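PDB 3G02: epoxide hydrolase from Aspergillus niger, which probably hydrolyses epoxides to vicinal diols, and is here an enantioselective variant obtained by directed evolution. Local coordinates for residues A[112-117]-A[188-193]; A[120-125]-A[147-152]; A[169-174]-A[196-201]; A[212-217]-A[339-344]. The protein carries 9 engineered substitutions. All coordinates share one frame; numbering follows the deposited sequence.

From the N terminus, strand 110-115 opens contact 1, which closes 70 residues later when strand 187-191 settles beside it. Within that span, contact 2 closes a short loop of its own, bringing 147-152, the end of strand 143-148, back to the turn at 120-125. Contact 3 starts inside the same span, at helix 167-180, but closes at helix 194-205, after contact 1 has closed, so the two cross. Contact 4 follows in series: strand 209-214 waits 121 residues, largely helical, for strand 340-345. Contacts 1, 2 and 4 all reach one alpha/beta-hydrolase sheet, while contact 3 joins two helices packed on it.

Contact 1: A[112-117]-A[188-193]; sequences IALLHG and IIQGGD
The centre of the alpha/beta-hydrolase sheet is formed here by parallel strands 110-115 and 187-191, paired from I112 beside I188 to L115 beside G191, and it runs out into a GxDxG sequence consistent with the nucleophile elbow. The segment axes approach to 4.6 Å at 19°. A113 is held on both polar atoms: its N donates to I188 O at 3.0 Å, while Q190 N donates to A113 O at 2.9 Å. L115 N continues the ladder to Q190 O at 2.8 Å, and a weak bond from G192 N to L115 O (3.4 Å) ends it. On the face turned to helix 167-180, I189 spreads two branches: CD1 meets A113 CB at 3.7 Å, and CG2 meets L115 CD1 at 3.8 Å. On the other face, L114 lays CG and CD2 against the CB of Q190, whose chain bends at chi2; Q190 OE1 is bonded to H213 and N215. Beyond the strands, D193, predicted to be the nucleophile, takes positive phi (53°), the strained backbone expected at such an elbow. With chi1 at -157°, its CG lies opposite its own N and its carboxylate reaches the other segment, where OD2, bonded to W118 N, stands 3.5 Å from G117 CA.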
loop_
_atom_site.group_PDB
_atom_site.type_symbol
_atom_site.label_atom_id
_atom_site.label_comp_id
_atom_site.label_asym_id
_atom_site.label_seq_id
_atom_site.Cartn_x
_atom_site.Cartn_y
_atom_site.Cartn_z
ATOM N N ILE A 112 -11.670 23.055 -25.392
ATOM C CA ILE A 112 -10.645 22.176 -24.831
ATOM C C ILE A 112 -11.098 21.701 -23.455
ATOM O O ILE A 112 -11.546 22.502 -22.637
ATOM C CB ILE A 112 -9.261 22.883 -24.691
ATOM C CG1 ILE A 112 -8.845 23.572 -25.997
ATOM C CG2 ILE A 112 -8.180 21.880 -24.269
ATOM C CD1 ILE A 112 -7.652 24.509 -25.844
ATOM N N ALA A 113 -10.988 20.394 -23.217
ATOM C CA ALA A 113 -11.132 19.855 -21.862
ATOM C C ALA A 113 -9.763 19.418 -21.373
ATOM O O ALA A 113 -9.026 18.748 -22.091
ATOM C CB ALA A 113 -12.111 18.683 -21.828
ATOM N N LEU A 114 -9.438 19.813 -20.147
ATOM C CA LEU A 114 -8.143 19.503 -19.549
ATOM C C LEU A 114 -8.376 18.537 -18.397
ATOM O O LEU A 114 -9.176 18.816 -17.503
ATOM C CB LEU A 114 -7.440 20.785 -19.078
ATOM C CG LEU A 114 -7.198 21.840 -20.173
ATOM C CD1 LEU A 114 -8.308 22.881 -20.190
ATOM C CD2 LEU A 114 -5.849 22.522 -19.997
ATOM N N LEU A 115 -7.675 17.408 -18.441
ATOM C CA LEU A 115 -7.985 16.264 -17.588
ATOM C C LEU A 115 -6.902 15.942 -16.572
ATOM O O LEU A 115 -5.762 15.638 -16.937
ATOM C CB LEU A 115 -8.271 15.020 -18.433
ATOM C CG LEU A 115 -9.306 15.132 -19.556
ATOM C CD1 LEU A 115 -9.495 13.767 -20.196
ATOM C CD2 LEU A 115 -10.635 15.667 -19.042
ATOM N N HIS A 116 -7.292 15.994 -15.300
ATOM C CA HIS A 116 -6.408 15.668 -14.189
ATOM C C HIS A 116 -6.293 14.152 -13.982
ATOM O O HIS A 116 -6.946 13.358 -14.664
ATOM C CB HIS A 116 -6.919 16.362 -12.914
ATOM C CG HIS A 116 -8.091 15.680 -12.272
ATOM N ND1 HIS A 116 -9.390 16.122 -12.411
ATOM C CD2 HIS A 116 -8.149 14.587 -11.478
ATOM C CE1 HIS A 116 -10.199 15.322 -11.732
ATOM N NE2 HIS A 116 -9.469 14.380 -11.161
ATOM N N GLY A 117 -5.457 13.762 -13.024
ATOM C CA GLY A 117 -5.356 12.373 -12.593
ATOM C C GLY A 117 -5.310 12.299 -11.077
ATOM O O GLY A 117 -5.895 13.142 -10.379
ATOM N N ILE A 188 -10.852 19.471 -28.283
ATOM C CA ILE A 188 -9.506 18.962 -28.065
ATOM C C ILE A 188 -9.377 18.540 -26.602
ATOM O O ILE A 188 -10.000 19.137 -25.722
ATOM C CB ILE A 188 -8.437 20.027 -28.422
ATOM C CG1 ILE A 188 -8.512 20.361 -29.917
ATOM C CG2 ILE A 188 -7.028 19.553 -28.051
ATOM C CD1 ILE A 188 -7.631 21.515 -30.339
ATOM N N ILE A 189 -8.585 17.496 -26.366
ATOM C CA ILE A 189 -8.278 17.038 -25.011
ATOM C C ILE A 189 -6.822 17.323 -24.670
ATOM O O ILE A 189 -5.927 17.033 -25.460
ATOM C CB ILE A 189 -8.555 15.521 -24.845
ATOM C CG1 ILE A 189 -10.048 15.218 -25.012
ATOM C CG2 ILE A 189 -8.037 15.003 -23.489
ATOM C CD1 ILE A 189 -10.960 15.899 -23.989
ATOM N N GLN A 190 -6.606 17.902 -23.489
ATOM C CA GLN A 190 -5.290 17.983 -22.876
ATOM C C GLN A 190 -5.358 17.054 -21.671
ATOM O O GLN A 190 -6.309 17.118 -20.898
ATOM C CB GLN A 190 -4.992 19.414 -22.417
ATOM C CG GLN A 190 -3.503 19.752 -22.277
ATOM C CD GLN A 190 -2.809 18.985 -21.165
ATOM O OE1 GLN A 190 -1.806 18.304 -21.392
ATOM N NE2 GLN A 190 -3.340 19.096 -19.956
ATOM N N GLY A 191 -4.378 16.169 -21.537
ATOM C CA GLY A 191 -4.382 15.217 -20.431
ATOM C C GLY A 191 -3.018 14.913 -19.855
ATOM O O GLY A 191 -2.002 14.968 -20.550
ATOM N N GLY A 192 -3.013 14.611 -18.560
ATOM C CA GLY A 192 -1.846 14.093 -17.858
ATOM C C GLY A 192 -2.299 12.969 -16.947
ATOM O O GLY A 192 -3.494 12.835 -16.672
ATOM N N ASP A 193 -1.346 12.158 -16.494
ATOM C CA ASP A 193 -1.622 11.073 -15.554
ATOM C C ASP A 193 -2.759 10.174 -16.068
ATOM O O ASP A 193 -2.795 9.836 -17.257
ATOM C CB ASP A 193 -1.916 11.652 -14.169
ATOM C CG ASP A 193 -1.673 10.657 -13.069
ATOM O OD1 ASP A 193 -0.495 10.342 -12.826
ATOM O OD2 ASP A 193 -2.655 10.179 -12.469
#

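Contact 2: A[120-125]-A[147-152]; sequences GSFVEF and VPSLPG
V147 pushes its CG1 branch into the bend between F122 and F125, the first and last residues of a single 3-10 turn. That methyl lies 3.6 Å from F125 CD2, 3.7 Å from F122 CB and 3.5 Å from F122 O, so it meets one phenylalanine through its ring and the other through its stem and carbonyl. The other branch, CG2, lies against F125 CB. V147 owes this to a chi1 of -173°, which sets CG1 opposite the backbone N. The two aromatic side chains part company from here. F122 CG sits between its own N and carbonyl carbon (chi1 73°), and its ring swings away from segment 147-152, passing S149 most closely at CD1, which lies 3.3 Å from S149 OG. F125, by contrast, keeps its ring beside V147, the two side chains meeting at a slant.

No direct hydrogen bond joins the segments; a water does so instead, accepting from F122 N at 3.0 Å and bonded to S149 OG at 2.7 Å, and it lies in the plane of the F122 ring at its edge. S149 OG is also bonded to H98 and T154, which helps fix the hydroxyl. The turn itself is prepared by S121, whose OG accepts from V123 N in an ST turn.

Around this buried contact, the H98 ring of strand 95-102 meets F122 edge-to-face, V147 and S149 bond through their backbones to that same strand, P148 and L150 rest on helix 167-180, and S121 touches L301 of helix 292-304.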
loop_
_atom_site.group_PDB
_atom_site.type_symbol
_atom_site.label_atom_id
_atom_site.label_comp_id
_atom_site.label_asym_id
_atom_site.label_seq_id
_atom_site.Cartn_x
_atom_site.Cartn_y
_atom_site.Cartn_z
ATOM N N GLY A 120 -4.369 14.305 -8.090
ATOM C CA GLY A 120 -4.739 15.655 -8.472
ATOM C C GLY A 120 -6.231 15.919 -8.506
ATOM O O GLY A 120 -7.039 15.168 -7.945
ATOM N N SER A 121 -6.593 17.009 -9.174
ATOM C CA SER A 121 -7.978 17.453 -9.256
ATOM C C SER A 121 -8.061 18.634 -10.210
ATOM O O SER A 121 -7.047 19.103 -10.730
ATOM C CB SER A 121 -8.491 17.887 -7.881
ATOM O OG SER A 121 -7.867 19.098 -7.489
ATOM N N PHE A 122 -9.272 19.145 -10.389
ATOM C CA PHE A 122 -9.505 20.317 -11.230
ATOM C C PHE A 122 -8.648 21.528 -10.834
ATOM O O PHE A 122 -8.284 22.348 -11.690
ATOM C CB PHE A 122 -10.998 20.689 -11.229
ATOM C CG PHE A 122 -11.476 21.323 -9.948
ATOM C CD1 PHE A 122 -11.747 20.545 -8.826
ATOM C CD2 PHE A 122 -11.663 22.703 -9.866
ATOM C CE1 PHE A 122 -12.184 21.131 -7.646
ATOM C CE2 PHE A 122 -12.100 23.299 -8.691
ATOM C CZ PHE A 122 -12.366 22.515 -7.575
ATOM N N VAL A 123 -8.312 21.599 -9.548
ATOM C CA VAL A 123 -7.557 22.712 -8.977
ATOM C C VAL A 123 -6.171 22.829 -9.610
ATOM O O VAL A 123 -5.631 23.926 -9.744
ATOM C CB VAL A 123 -7.433 22.566 -7.440
ATOM C CG1 VAL A 123 -6.745 23.781 -6.821
ATOM C CG2 VAL A 123 -8.806 22.375 -6.818
ATOM N N GLU A 124 -5.604 21.698 -10.014
ATOM C CA GLU A 124 -4.289 21.701 -10.645
ATOM C C GLU A 124 -4.201 22.620 -11.856
ATOM O O GLU A 124 -3.109 23.061 -12.222
ATOM C CB GLU A 124 -3.895 20.293 -11.058
ATOM C CG GLU A 124 -3.621 19.384 -9.898
ATOM C CD GLU A 124 -3.183 18.011 -10.344
ATOM O OE1 GLU A 124 -3.790 17.465 -11.288
ATOM O OE2 GLU A 124 -2.232 17.475 -9.744
ATOM N N PHE A 125 -5.340 22.890 -12.488
ATOM C CA PHE A 125 -5.364 23.735 -13.674
ATOM C C PHE A 125 -5.644 25.203 -13.388
ATOM O O PHE A 125 -5.668 26.015 -14.313
ATOM C CB PHE A 125 -6.346 23.173 -14.712
ATOM C CG PHE A 125 -5.879 21.892 -15.338
ATOM C CD1 PHE A 125 -4.911 21.911 -16.338
ATOM C CD2 PHE A 125 -6.384 20.662 -14.916
ATOM C CE1 PHE A 125 -4.454 20.730 -16.916
ATOM C CE2 PHE A 125 -5.938 19.477 -15.488
ATOM C CZ PHE A 125 -4.972 19.509 -16.491
ATOM N N VAL A 147 -12.540 22.254 -17.297
ATOM C CA VAL A 147 -11.724 21.466 -16.375
ATOM C C VAL A 147 -12.652 20.614 -15.498
ATOM O O VAL A 147 -13.085 21.053 -14.425
ATOM C CB VAL A 147 -10.825 22.363 -15.490
ATOM C CG1 VAL A 147 -9.870 21.507 -14.674
ATOM C CG2 VAL A 147 -10.035 23.352 -16.342
ATOM N N PRO A 148 -12.970 19.393 -15.971
ATOM C CA PRO A 148 -13.887 18.562 -15.210
ATOM C C PRO A 148 -13.235 17.869 -14.025
ATOM O O PRO A 148 -12.034 17.571 -14.044
ATOM C CB PRO A 148 -14.344 17.520 -16.233
ATOM C CG PRO A 148 -13.227 17.391 -17.171
ATOM C CD PRO A 148 -12.536 18.737 -17.217
ATOM N N SER A 149 -14.038 17.612 -13.001
ATOM C CA SER A 149 -13.647 16.676 -11.967
ATOM C C SER A 149 -14.089 15.311 -12.455
ATOM O O SER A 149 -15.282 15.077 -12.685
ATOM C CB SER A 149 -14.314 17.016 -10.640
ATOM O OG SER A 149 -13.779 18.207 -10.092
ATOM N N LEU A 150 -13.132 14.414 -12.647
ATOM C CA LEU A 150 -13.449 13.075 -13.117
ATOM C C LEU A 150 -14.328 12.371 -12.088
ATOM O O LEU A 150 -14.267 12.685 -10.899
ATOM C CB LEU A 150 -12.167 12.269 -13.375
ATOM C CG LEU A 150 -11.257 12.714 -14.525
ATOM C CD1 LEU A 150 -9.995 11.876 -14.556
ATOM C CD2 LEU A 150 -11.969 12.634 -15.880
ATOM N N PRO A 151 -15.179 11.436 -12.546
ATOM C CA PRO A 151 -15.963 10.628 -11.613
ATOM C C PRO A 151 -15.124 10.146 -10.427
ATOM O O PRO A 151 -14.010 9.635 -10.616
ATOM C CB PRO A 151 -16.408 9.454 -12.479
ATOM C CG PRO A 151 -16.591 10.077 -13.842
ATOM C CD PRO A 151 -15.472 11.096 -13.951
ATOM N N GLY A 152 -15.653 10.340 -9.223
ATOM C CA GLY A 152 -14.982 9.910 -8.000
ATOM C C GLY A 152 -14.051 10.922 -7.350
ATOM O O GLY A 152 -13.531 10.660 -6.266
HETATM O O HOH W 1 -11.313 17.156 -9.500
#

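Contact 3: A[169-174]-A[196-201]; sequences DNARVV and SFVGRL. With FMT (formic acid), chain D.
V198 is the main bump of this helix pair, and the hollow that takes it is formed by N170, A171 and V174. Its two methyls divide the work. CG1 presses on the backbone of helix 167-180, 3.7 Å from A171 CA, and also reaches V174 CG2 at 4.3 Å, while CG2 rests on N170 CB at 4.0 Å. With chi1 at 177°, CG1 stands opposite V198's own N and drops onto A171, leaving CG2 for N170.

A171 answers with a smaller bump. Its CB fits between V198 and L201, touching V198 CG1 and L201 CB equally, each at 4.1 Å, with L202 also packed against it. So short a side chain lets the backbones come close: the CA atoms of A171 and V198 are 5.3 Å apart, and the segment axes pass at 8.8 Å, crossing at -72°. No hydrogen bond crosses the interface; N170 joins it through CB, its amide nitrogen being bonded to G166 and H313.

Charges lie away from it. R172 grips D169 end-on, NH1 and NH2 both reaching OD1, and its NE has a second partner in E93. The R200 guanidinium lies far off, its NE donating to O2 of a formic acid, probably from the crystallisation liquor, at 2.7 Å; NH1 bonds the carbonyls of T361 and L335.

On the sheet side, L115 touches both V174 and V198. Helix 167-180 belongs to the crossover that takes the chain from strand 143-148 past strand 110-115 to strand 187-191, and helix 194-205 follows the probable nucleophile elbow, a layout typical of the alpha/beta-hydrolase fold.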
loop_
_atom_site.group_PDB
_atom_site.type_symbol
_atom_site.label_atom_id
_atom_site.label_comp_id
_atom_site.label_asym_id
_atom_site.label_seq_id
_atom_site.Cartn_x
_atom_site.Cartn_y
_atom_site.Cartn_z
ATOM N N ASP A 169 -15.621 4.251 -19.301
ATOM C CA ASP A 169 -16.747 4.934 -18.675
ATOM C C ASP A 169 -16.410 6.393 -18.366
ATOM O O ASP A 169 -17.233 7.288 -18.573
ATOM C CB ASP A 169 -17.159 4.214 -17.392
ATOM C CG ASP A 169 -17.720 2.828 -17.647
ATOM O OD1 ASP A 169 -18.633 2.688 -18.488
ATOM O OD2 ASP A 169 -17.251 1.873 -16.995
ATOM N N ASN A 170 -15.195 6.621 -17.869
ATOM C CA ASN A 170 -14.704 7.971 -17.637
ATOM C C ASN A 170 -14.668 8.790 -18.923
ATOM O O ASN A 170 -15.103 9.947 -18.943
ATOM C CB ASN A 170 -13.316 7.938 -16.991
ATOM C CG ASN A 170 -13.375 7.831 -15.474
ATOM O OD1 ASN A 170 -13.244 8.831 -14.775
ATOM N ND2 ASN A 170 -13.573 6.621 -14.963
ATOM N N ALA A 171 -14.154 8.177 -19.988
ATOM C CA ALA A 171 -14.087 8.813 -21.305
ATOM C C ALA A 171 -15.479 9.182 -21.810
ATOM O O ALA A 171 -15.700 10.299 -22.282
ATOM C CB ALA A 171 -13.370 7.913 -22.297
ATOM N N ARG A 172 -16.421 8.250 -21.686
ATOM C CA ARG A 172 -17.792 8.496 -22.118
ATOM C C ARG A 172 -18.421 9.685 -21.373
ATOM O O ARG A 172 -19.131 10.497 -21.970
ATOM C CB ARG A 172 -18.638 7.231 -21.959
ATOM C CG ARG A 172 -20.027 7.319 -22.592
ATOM C CD ARG A 172 -20.837 6.047 -22.365
ATOM N NE ARG A 172 -21.033 5.783 -20.941
ATOM C CZ ARG A 172 -20.399 4.837 -20.251
ATOM N NH1 ARG A 172 -19.526 4.036 -20.852
ATOM N NH2 ARG A 172 -20.641 4.698 -18.956
ATOM N N VAL A 173 -18.139 9.795 -20.076
ATOM C CA VAL A 173 -18.615 10.924 -19.270
ATOM C C VAL A 173 -18.026 12.261 -19.746
ATOM O O VAL A 173 -18.750 13.251 -19.866
ATOM C CB VAL A 173 -18.337 10.707 -17.757
ATOM C CG1 VAL A 173 -18.594 11.983 -16.959
ATOM C CG2 VAL A 173 -19.197 9.563 -17.220
ATOM N N VAL A 174 -16.721 12.287 -20.012
ATOM C CA VAL A 174 -16.060 13.508 -20.483
ATOM C C VAL A 174 -16.617 13.931 -21.846
ATOM O O VAL A 174 -16.945 15.103 -22.049
ATOM C CB VAL A 174 -14.520 13.354 -20.530
ATOM C CG1 VAL A 174 -13.860 14.573 -21.174
ATOM C CG2 VAL A 174 -13.961 13.149 -19.126
ATOM N N SER A 196 -4.496 11.268 -19.117
ATOM C CA SER A 196 -3.866 10.955 -20.404
ATOM C C SER A 196 -4.518 9.740 -21.035
ATOM O O SER A 196 -4.841 9.752 -22.225
ATOM C CB SER A 196 -2.364 10.711 -20.254
ATOM O OG SER A 196 -1.651 11.927 -20.143
ATOM N N PHE A 197 -4.719 8.693 -20.235
ATOM C CA PHE A 197 -5.313 7.467 -20.757
ATOM C C PHE A 197 -6.766 7.698 -21.153
ATOM O O PHE A 197 -7.199 7.209 -22.193
ATOM C CB PHE A 197 -5.168 6.265 -19.816
ATOM C CG PHE A 197 -5.360 4.947 -20.519
ATOM C CD1 PHE A 197 -4.276 4.287 -21.091
ATOM C CD2 PHE A 197 -6.632 4.397 -20.661
ATOM C CE1 PHE A 197 -4.453 3.079 -21.769
ATOM C CE2 PHE A 197 -6.820 3.186 -21.333
ATOM C CZ PHE A 197 -5.729 2.531 -21.886
ATOM N N VAL A 198 -7.501 8.456 -20.342
ATOM C CA VAL A 198 -8.847 8.896 -20.721
ATOM C C VAL A 198 -8.779 9.668 -22.043
ATOM O O VAL A 198 -9.560 9.401 -22.963
ATOM C CB VAL A 198 -9.512 9.736 -19.610
ATOM C CG1 VAL A 198 -10.890 10.243 -20.042
ATOM C CG2 VAL A 198 -9.640 8.911 -18.335
ATOM N N GLY A 199 -7.820 10.589 -22.148
ATOM C CA GLY A 199 -7.592 11.334 -23.391
ATOM C C GLY A 199 -7.267 10.458 -24.592
ATOM O O GLY A 199 -7.743 10.718 -25.702
ATOM N N ARG A 200 -6.455 9.426 -24.377
ATOM C CA ARG A 200 -6.128 8.467 -25.431
ATOM C C ARG A 200 -7.394 7.782 -25.948
ATOM O O ARG A 200 -7.601 7.692 -27.160
ATOM C CB ARG A 200 -5.120 7.423 -24.933
ATOM C CG ARG A 200 -4.739 6.375 -25.982
ATOM C CD ARG A 200 -3.546 5.526 -25.558
ATOM N NE ARG A 200 -2.306 6.303 -25.514
ATOM C CZ ARG A 200 -1.499 6.511 -26.552
ATOM N NH1 ARG A 200 -1.782 5.995 -27.747
ATOM N NH2 ARG A 200 -0.396 7.233 -26.396
ATOM N N LEU A 201 -8.237 7.315 -25.028
ATOM C CA LEU A 201 -9.486 6.645 -25.399
ATOM C C LEU A 201 -10.426 7.573 -26.169
ATOM O O LEU A 201 -11.083 7.148 -27.128
ATOM C CB LEU A 201 -10.190 6.066 -24.169
ATOM C CG LEU A 201 -9.482 4.934 -23.420
ATOM C CD1 LEU A 201 -10.265 4.571 -22.176
ATOM C CD2 LEU A 201 -9.285 3.704 -24.305
HETATM C C FMT D . -1.496 7.372 -22.121
HETATM O O1 FMT D . -0.895 7.224 -21.058
HETATM O O2 FMT D . -1.016 7.093 -23.221
#

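Contact 4: A[212-217]-A[339-344]; sequences VHLNFC and KPFGFS. Engineered in segment 212-217: F216 (natural residue Leu).
L214 lies between two phenylalanines, F341 and F343, on one face of the alpha/beta-hydrolase sheet, where strands 209-214 and 340-345 run parallel. Its CD1 meets the edge of the F341 ring, 3.6 Å from CE1, the two side chains crossing at about a right angle. Its CB leans on F343 CD1 at 3.9 Å. The F343 ring, its CG set opposite the backbone N (chi1 -160°), reaches past the end of strand 209-214, so that L214 O and N215 CA lie over one face while C217 N comes to its edge. C217 CB touches F343 CE1, and F216, an engineered residue (Leu in nature), turns away to meet the ring of H375.

Backbone bonds knit the strands outward from here. V212 N donates to P340 O and its O accepts from G342 N (2.9 Å); L214 likewise gives its N to G342 O and takes S344 N on its O (2.9 Å).

The polar edge is on the other face, where H213 lies over G342, which has no side chain to stand in its way; H213 CD2 is 3.9 Å from G342 C. Bonds from both ring nitrogens, ND1 being linked to Q190 OE1, would suit a protonated imidazole near the D388 carboxylate. That carboxylate also holds S344 OG, which accepts from H213 NE2 at 2.8 Å in the imidazole plane, though the N-H is bent to 133°.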
loop_
_atom_site.group_PDB
_atom_site.type_symbol
_atom_site.label_atom_id
_atom_site.label_comp_id
_atom_site.label_asym_id
_atom_site.label_seq_id
_atom_site.Cartn_x
_atom_site.Cartn_y
_atom_site.Cartn_z
ATOM N N VAL A 212 -5.545 15.392 -29.545
ATOM C CA VAL A 212 -5.142 15.082 -28.172
ATOM C C VAL A 212 -3.729 15.592 -27.888
ATOM O O VAL A 212 -2.792 15.284 -28.621
ATOM C CB VAL A 212 -5.208 13.553 -27.881
ATOM C CG1 VAL A 212 -4.844 13.256 -26.432
ATOM C CG2 VAL A 212 -6.594 13.005 -28.171
ATOM N N HIS A 213 -3.592 16.373 -26.816
ATOM C CA HIS A 213 -2.285 16.762 -26.301
ATOM C C HIS A 213 -2.089 16.133 -24.925
ATOM O O HIS A 213 -2.954 16.260 -24.051
ATOM C CB HIS A 213 -2.144 18.281 -26.204
ATOM C CG HIS A 213 -0.856 18.721 -25.581
ATOM N ND1 HIS A 213 -0.675 18.787 -24.215
ATOM C CD2 HIS A 213 0.316 19.108 -26.135
ATOM C CE1 HIS A 213 0.554 19.195 -23.955
ATOM N NE2 HIS A 213 1.177 19.397 -25.104
ATOM N N LEU A 214 -0.953 15.463 -24.746
ATOM C CA LEU A 214 -0.618 14.808 -23.476
ATOM C C LEU A 214 0.700 15.308 -22.904
ATOM O O LEU A 214 1.603 15.691 -23.645
ATOM C CB LEU A 214 -0.525 13.291 -23.662
ATOM C CG LEU A 214 -1.696 12.535 -24.295
ATOM C CD1 LEU A 214 -1.363 11.048 -24.360
ATOM C CD2 LEU A 214 -2.993 12.769 -23.535
ATOM N N ASN A 215 0.811 15.299 -21.576
ATOM C CA ASN A 215 2.108 15.504 -20.925
ATOM C C ASN A 215 2.544 14.281 -20.113
ATOM O O ASN A 215 3.412 14.375 -19.241
ATOM C CB ASN A 215 2.131 16.781 -20.072
ATOM C CG ASN A 215 1.133 16.746 -18.932
ATOM O OD1 ASN A 215 1.483 16.433 -17.793
ATOM N ND2 ASN A 215 -0.113 17.069 -19.231
ATOM N N PHE A 216 1.942 13.135 -20.425
ATOM C CA PHE A 216 2.218 11.887 -19.730
ATOM C C PHE A 216 1.827 10.728 -20.629
ATOM O O PHE A 216 0.763 10.761 -21.247
ATOM C CB PHE A 216 1.395 11.841 -18.435
ATOM C CG PHE A 216 1.707 10.667 -17.546
ATOM C CD1 PHE A 216 2.679 10.771 -16.553
ATOM C CD2 PHE A 216 1.008 9.470 -17.679
ATOM C CE1 PHE A 216 2.963 9.686 -15.718
ATOM C CE2 PHE A 216 1.292 8.383 -16.852
ATOM C CZ PHE A 216 2.265 8.497 -15.867
ATOM N N CYS A 217 2.687 9.717 -20.705
ATOM C CA CYS A 217 2.367 8.484 -21.422
ATOM C C CYS A 217 2.781 7.275 -20.595
ATOM O O CYS A 217 3.931 7.166 -20.182
ATOM C CB CYS A 217 3.035 8.449 -22.800
ATOM S SG CYS A 217 2.591 6.975 -23.776
ATOM N N LYS A 339 -5.674 10.683 -34.831
ATOM C CA LYS A 339 -5.894 12.129 -34.882
ATOM C C LYS A 339 -4.614 12.884 -34.503
ATOM O O LYS A 339 -3.699 12.284 -33.935
ATOM C CB LYS A 339 -7.046 12.509 -33.953
ATOM C CG LYS A 339 -8.388 11.980 -34.430
ATOM C CD LYS A 339 -9.358 11.863 -33.295
ATOM C CE LYS A 339 -10.579 11.062 -33.706
ATOM N NZ LYS A 339 -11.445 10.810 -32.529
ATOM N N PRO A 340 -4.535 14.192 -34.836
ATOM C CA PRO A 340 -3.368 14.985 -34.442
ATOM C C PRO A 340 -3.057 14.820 -32.955
ATOM O O PRO A 340 -3.934 15.012 -32.108
ATOM C CB PRO A 340 -3.798 16.417 -34.755
ATOM C CG PRO A 340 -4.747 16.268 -35.892
ATOM C CD PRO A 340 -5.504 15.000 -35.605
ATOM N N PHE A 341 -1.812 14.448 -32.674
ATOM C CA PHE A 341 -1.372 14.044 -31.344
ATOM C C PHE A 341 -0.149 14.876 -30.983
ATOM O O PHE A 341 0.781 15.009 -31.778
ATOM C CB PHE A 341 -1.070 12.536 -31.374
ATOM C CG PHE A 341 -0.453 11.981 -30.114
ATOM C CD1 PHE A 341 -0.887 12.376 -28.851
ATOM C CD2 PHE A 341 0.533 11.006 -30.204
ATOM C CE1 PHE A 341 -0.305 11.835 -27.703
ATOM C CE2 PHE A 341 1.108 10.456 -29.066
ATOM C CZ PHE A 341 0.687 10.873 -27.810
ATOM N N GLY A 342 -0.180 15.469 -29.789
ATOM C CA GLY A 342 0.905 16.314 -29.307
ATOM C C GLY A 342 1.375 15.875 -27.939
ATOM O O GLY A 342 0.608 15.286 -27.172
ATOM N N PHE A 343 2.642 16.147 -27.640
ATOM C CA PHE A 343 3.222 15.753 -26.366
ATOM C C PHE A 343 4.143 16.815 -25.780
ATOM O O PHE A 343 4.951 17.414 -26.494
ATOM C CB PHE A 343 3.969 14.426 -26.498
ATOM C CG PHE A 343 4.180 13.727 -25.184
ATOM C CD1 PHE A 343 3.204 12.868 -24.677
ATOM C CD2 PHE A 343 5.342 13.937 -24.445
ATOM C CE1 PHE A 343 3.390 12.228 -23.458
ATOM C CE2 PHE A 343 5.528 13.303 -23.221
ATOM C CZ PHE A 343 4.550 12.445 -22.734
ATOM N N SER A 344 4.003 17.037 -24.473
ATOM C CA SER A 344 4.924 17.879 -23.711
ATOM C C SER A 344 5.688 17.020 -22.712
ATOM O O SER A 344 5.092 16.399 -21.824
ATOM C CB SER A 344 4.176 18.996 -22.985
ATOM O OG SER A 344 3.649 19.939 -23.897
#